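PDB 1YB3: DUF3201 domain-containing protein from Pyrococcus furiosus, which is of unknown function but belongs to the DUF3201 family and combines a seven-stranded antiparallel sheet with several helices. Local coordinates for residues S129-E132 / V133-I137; S95-F98 / I99-V102. All blocks are in the same frame, centred on the assembly; numbering follows the deposited sequence.

Interaction 2 (residues 95-102) comes first along the chain and opens helix 96-105; interaction 1 (residues 129-137) follows and makes up most of helix 130-138. Their centres lie about 9 Å apart, on the same side of the chain's centre, and the two helices touch directly: Trp134 CE3 is 3.6 Å from Ile99 CG1, Val133 CG1 is 3.7 Å from Ile99 CG2, and Trp134 CD1 is 3.7 Å from Lys96 CB. A serine N-cap, Ser95 or Ser129, immediately precedes each helix. Separated in sequence by strands 108-112 and 120-123, the helices thus pack against each other and against one seven-stranded sheet, interaction 2 on strand 144-150 and interaction 1 on strand 120-123.

Interaction 1 of 2, residues S129-E132 / V133-I137; sequences SGDE and VWDRI
Asp135 turns its CG beside its own backbone N (chi1 -72°), which folds the carboxylate back over the Asp131 carbonyl, with CG 3.2 Å from Asp131 O. That oxygen accepts the backbone N-H of Asp135 at N to O 3.0 Å; the carboxylate next to it is a second acceptor, which makes its approach a close contact and not a bond. Arg136 adopts the same first torsion, and its CG comes to 3.3 Å from Glu132 O before a bend at chi3 redirects the guanidinium. Glu132 OE2 and Arg136 NH1 remain 5.3 Å apart, their charged atoms not in contact. In the Asp131 conformer described, OD2 lies 3.7 Å from Asp135 OD2 with the carboxylate planes 73° apart; a second conformer makes this pairing of like charges doubtful. Both acids sit near the helix start, where the N-terminal end of the helix would probably stabilise their negative charges. On the inner side, Val133 CG2 rests 3.2 Å from Ser129 O, while its side chain also packs on Phe121 and Tyr122 of strand 120-123. At the start of the helix, Ser129 OG accepts the N-H of Glu132 at N to OG 3.3 Å with an N-H...O angle of 156°: a serine N-cap opening the first turn of an alpha-helix.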
loop_
_atom_site.group_PDB
_atom_site.type_symbol
_atom_site.label_atom_id
_atom_site.label_comp_id
_atom_site.label_asym_id
_atom_site.label_seq_id
_atom_site.Cartn_x
_atom_site.Cartn_y
_atom_site.Cartn_z
ATOM N N SER A 129 -5.015 18.288 -5.162
ATOM C CA SER A 129 -5.791 17.878 -6.330
ATOM C C SER A 129 -5.033 16.841 -7.145
ATOM O O SER A 129 -3.803 16.797 -7.112
ATOM C CB SER A 129 -6.120 19.089 -7.209
ATOM O OG SER A 129 -4.943 19.625 -7.794
ATOM N N GLY A 130 -5.777 16.019 -7.883
ATOM C CA GLY A 130 -5.188 15.027 -8.790
ATOM C C GLY A 130 -4.331 15.622 -9.903
ATOM O O GLY A 130 -3.360 14.995 -10.345
ATOM N N ASP A 131 -4.700 16.819 -10.369
ATOM C CA ASP A 131 -3.917 17.538 -11.382
ATOM C C ASP A 131 -2.540 17.905 -10.842
ATOM O O ASP A 131 -1.532 17.743 -11.534
ATOM C CB ASP A 131 -4.659 18.794 -11.873
ATOM C CG ASP A 131 -3.953 19.477 -13.046
ATOM O OD1 ASP A 131 -3.770 18.826 -14.103
ATOM O OD2 ASP A 131 -3.588 20.667 -12.910
ATOM N N GLU A 132 -2.506 18.396 -9.602
ATOM C CA GLU A 132 -1.256 18.775 -8.952
ATOM C C GLU A 132 -0.385 17.547 -8.692
ATOM O O GLU A 132 0.823 17.586 -8.893
ATOM C CB GLU A 132 -1.523 19.530 -7.651
ATOM C CG GLU A 132 -0.286 20.226 -7.076
ATOM C CD GLU A 132 -0.559 20.954 -5.765
ATOM O OE1 GLU A 132 -1.671 21.508 -5.599
ATOM O OE2 GLU A 132 0.347 20.981 -4.900
ATOM N N VAL A 133 -1.013 16.455 -8.258
ATOM C CA VAL A 133 -0.302 15.186 -8.089
ATOM C C VAL A 133 0.361 14.740 -9.396
ATOM O O VAL A 133 1.529 14.375 -9.401
ATOM C CB VAL A 133 -1.236 14.077 -7.545
ATOM C CG1 VAL A 133 -0.482 12.763 -7.415
ATOM C CG2 VAL A 133 -1.821 14.478 -6.190
ATOM N N TRP A 134 -0.384 14.771 -10.505
ATOM C CA TRP A 134 0.158 14.392 -11.807
ATOM C C TRP A 134 1.324 15.302 -12.248
ATOM O O TRP A 134 2.342 14.817 -12.750
ATOM C CB TRP A 134 -0.951 14.353 -12.879
ATOM C CG TRP A 134 -0.466 13.883 -14.226
ATOM C CD1 TRP A 134 -0.467 14.597 -15.390
ATOM C CD2 TRP A 134 0.107 12.602 -14.542
ATOM N NE1 TRP A 134 0.066 13.843 -16.412
ATOM C CE2 TRP A 134 0.422 12.614 -15.922
ATOM C CE3 TRP A 134 0.388 11.447 -13.793
ATOM C CZ2 TRP A 134 1.001 11.517 -16.569
ATOM C CZ3 TRP A 134 0.961 10.357 -14.436
ATOM C CH2 TRP A 134 1.261 10.399 -15.810
ATOM N N ASP A 135 1.160 16.608 -12.055
ATOM C CA ASP A 135 2.225 17.578 -12.333
ATOM C C ASP A 135 3.498 17.250 -11.558
ATOM O O ASP A 135 4.593 17.280 -12.126
ATOM C CB ASP A 135 1.757 18.998 -12.009
ATOM C CG ASP A 135 0.735 19.521 -13.001
ATOM O OD1 ASP A 135 0.579 18.922 -14.091
ATOM O OD2 ASP A 135 0.084 20.540 -12.691
ATOM N N ARG A 136 3.354 16.922 -10.272
ATOM C CA ARG A 136 4.510 16.560 -9.436
ATOM C C ARG A 136 5.204 15.300 -9.952
ATOM O O ARG A 136 6.426 15.221 -9.947
ATOM C CB ARG A 136 4.106 16.382 -7.967
ATOM C CG ARG A 136 3.675 17.666 -7.255
ATOM C CD ARG A 136 3.223 17.375 -5.821
ATOM N NE ARG A 136 4.358 17.176 -4.914
ATOM C CZ ARG A 136 4.254 16.942 -3.604
ATOM N NH1 ARG A 136 3.061 16.863 -3.023
ATOM N NH2 ARG A 136 5.351 16.777 -2.869
ATOM N N ILE A 137 4.418 14.314 -10.393
ATOM C CA ILE A 137 4.961 13.087 -10.978
ATOM C C ILE A 137 5.718 13.361 -12.299
ATOM O O ILE A 137 6.851 12.892 -12.490
ATOM C CB ILE A 137 3.837 12.019 -11.196
ATOM C CG1 ILE A 137 3.278 11.556 -9.838
ATOM C CG2 ILE A 137 4.368 10.837 -12.011
ATOM C CD1 ILE A 137 1.926 10.791 -9.917
#

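Interaction 2 of 2, residues S95-F98 / I99-V102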
loop_
_atom_site.group_PDB
_atom_site.type_symbol
_atom_site.label_atom_id
_atom_site.label_comp_id
_atom_site.label_asym_id
_atom_site.label_seq_id
_atom_site.Cartn_x
_atom_site.Cartn_y
_atom_site.Cartn_z
ATOM N N SER A 95 -1.432 7.854 -16.155
ATOM C CA SER A 95 -2.095 8.955 -16.823
ATOM C C SER A 95 -2.748 9.803 -15.754
ATOM O O SER A 95 -2.996 9.317 -14.641
ATOM C CB SER A 95 -3.148 8.423 -17.803
ATOM O OG SER A 95 -4.150 7.686 -17.122
ATOM N N LYS A 96 -3.031 11.062 -16.092
ATOM C CA LYS A 96 -3.707 11.974 -15.186
ATOM C C LYS A 96 -5.034 11.385 -14.696
ATOM O O LYS A 96 -5.354 11.486 -13.507
ATOM C CB LYS A 96 -3.923 13.338 -15.865
ATOM C CG LYS A 96 -4.655 14.379 -15.021
ATOM C CD LYS A 96 -4.876 15.655 -15.845
ATOM C CE LYS A 96 -6.243 16.268 -15.577
ATOM N NZ LYS A 96 -6.584 17.385 -16.524
ATOM N N GLU A 97 -5.785 10.754 -15.602
ATOM C CA GLU A 97 -7.101 10.199 -15.241
ATOM C C GLU A 97 -7.012 9.058 -14.225
ATOM O O GLU A 97 -7.829 8.981 -13.308
ATOM C CB GLU A 97 -7.922 9.764 -16.459
ATOM C CG GLU A 97 -9.424 9.703 -16.138
ATOM C CD GLU A 97 -10.271 9.145 -17.262
ATOM O OE1 GLU A 97 -9.820 9.153 -18.428
ATOM O OE2 GLU A 97 -11.405 8.703 -16.972
ATOM N N PHE A 98 -6.018 8.178 -14.382
ATOM C CA PHE A 98 -5.820 7.116 -13.382
ATOM C C PHE A 98 -5.554 7.728 -12.001
ATOM O O PHE A 98 -6.171 7.341 -11.017
ATOM C CB PHE A 98 -4.689 6.176 -13.768
ATOM C CG PHE A 98 -4.409 5.114 -12.725
ATOM C CD1 PHE A 98 -5.300 4.047 -12.531
ATOM C CD2 PHE A 98 -3.275 5.199 -11.919
ATOM C CE1 PHE A 98 -5.053 3.068 -11.571
ATOM C CE2 PHE A 98 -3.010 4.223 -10.949
ATOM C CZ PHE A 98 -3.903 3.150 -10.770
ATOM N N ILE A 99 -4.656 8.706 -11.950
ATOM C CA ILE A 99 -4.344 9.416 -10.709
ATOM C C ILE A 99 -5.603 10.020 -10.062
ATOM O O ILE A 99 -5.840 9.836 -8.862
ATOM C CB ILE A 99 -3.277 10.532 -10.947
ATOM C CG1 ILE A 99 -2.003 9.964 -11.599
ATOM C CG2 ILE A 99 -3.012 11.320 -9.668
ATOM C CD1 ILE A 99 -1.371 8.774 -10.917
ATOM N N GLU A 100 -6.410 10.730 -10.863
ATOM C CA GLU A 100 -7.677 11.313 -10.377
ATOM C C GLU A 100 -8.634 10.245 -9.809
ATOM O O GLU A 100 -9.235 10.426 -8.736
ATOM C CB GLU A 100 -8.384 12.118 -11.483
ATOM C CG GLU A 100 -7.626 13.369 -11.915
ATOM C CD GLU A 100 -8.227 14.044 -13.137
ATOM O OE1 GLU A 100 -8.918 13.369 -13.940
ATOM O OE2 GLU A 100 -7.987 15.258 -13.301
ATOM N N ASP A 101 -8.756 9.132 -10.530
ATOM C CA ASP A 101 -9.635 8.025 -10.139
ATOM C C ASP A 101 -9.183 7.339 -8.852
ATOM O O ASP A 101 -10.008 7.021 -7.972
ATOM C CB ASP A 101 -9.699 6.983 -11.261
ATOM C CG ASP A 101 -10.526 7.441 -12.454
ATOM O OD1 ASP A 101 -11.046 8.577 -12.434
ATOM O OD2 ASP A 101 -10.651 6.654 -13.417
ATOM N N VAL A 102 -7.883 7.091 -8.731
ATOM C CA VAL A 102 -7.393 6.421 -7.525
ATOM C C VAL A 102 -7.598 7.303 -6.266
ATOM O O VAL A 102 -8.006 6.817 -5.225
ATOM C CB VAL A 102 -5.943 5.871 -7.708
ATOM C CG1 VAL A 102 -4.904 7.011 -7.731
ATOM C CG2 VAL A 102 -5.632 4.824 -6.646
#
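Phe98 overlaps the side chain of Ile99 at one corner of its ring, CD2 standing 4.2 Å from Ile99 CD1, and the two side chains cross at about a right angle. The first torsion of Ile99 (chi1 -55°) sets CG1 beside its own backbone N and 3.3 Å from Ser95 O, the carbonyl that accepts the Ile99 N-H at N to O 3.2 Å; chi1 and chi2 (-52°) together turn CD1 toward the ring. On the outer side, Lys96 and Glu100 lie one turn apart. Lys96 CE makes the near approach, 3.0 Å from Glu100 OE2, and NZ lies beyond it at 4.1 Å from the same OE2, opposite charges near each other without a direct ion pair; Glu100 has two modelled conformers, so this approach is doubtful in detail. Asp101 folds its CG to 3.2 Å from Glu97 O, the acceptor of its own N-H. Its OD2 is hydrogen-bonded to Tyr172 OH, which would help hold the carboxylate in this orientation, with Arg171 a weak, distant ionic partner. The Ser95 cap is weak: OG to Phe98 N measures 3.4 Å, although the N-H...O angle of 162° is good. Helix 96-105 is thus wedged between other elements: Ile99 faces helix 130-138, Val102 meets Phe165 and Leu168 of helix 155-171, and Phe98 makes edge-to-face ring contacts with Tyr172 and with Phe147 of strand 144-150.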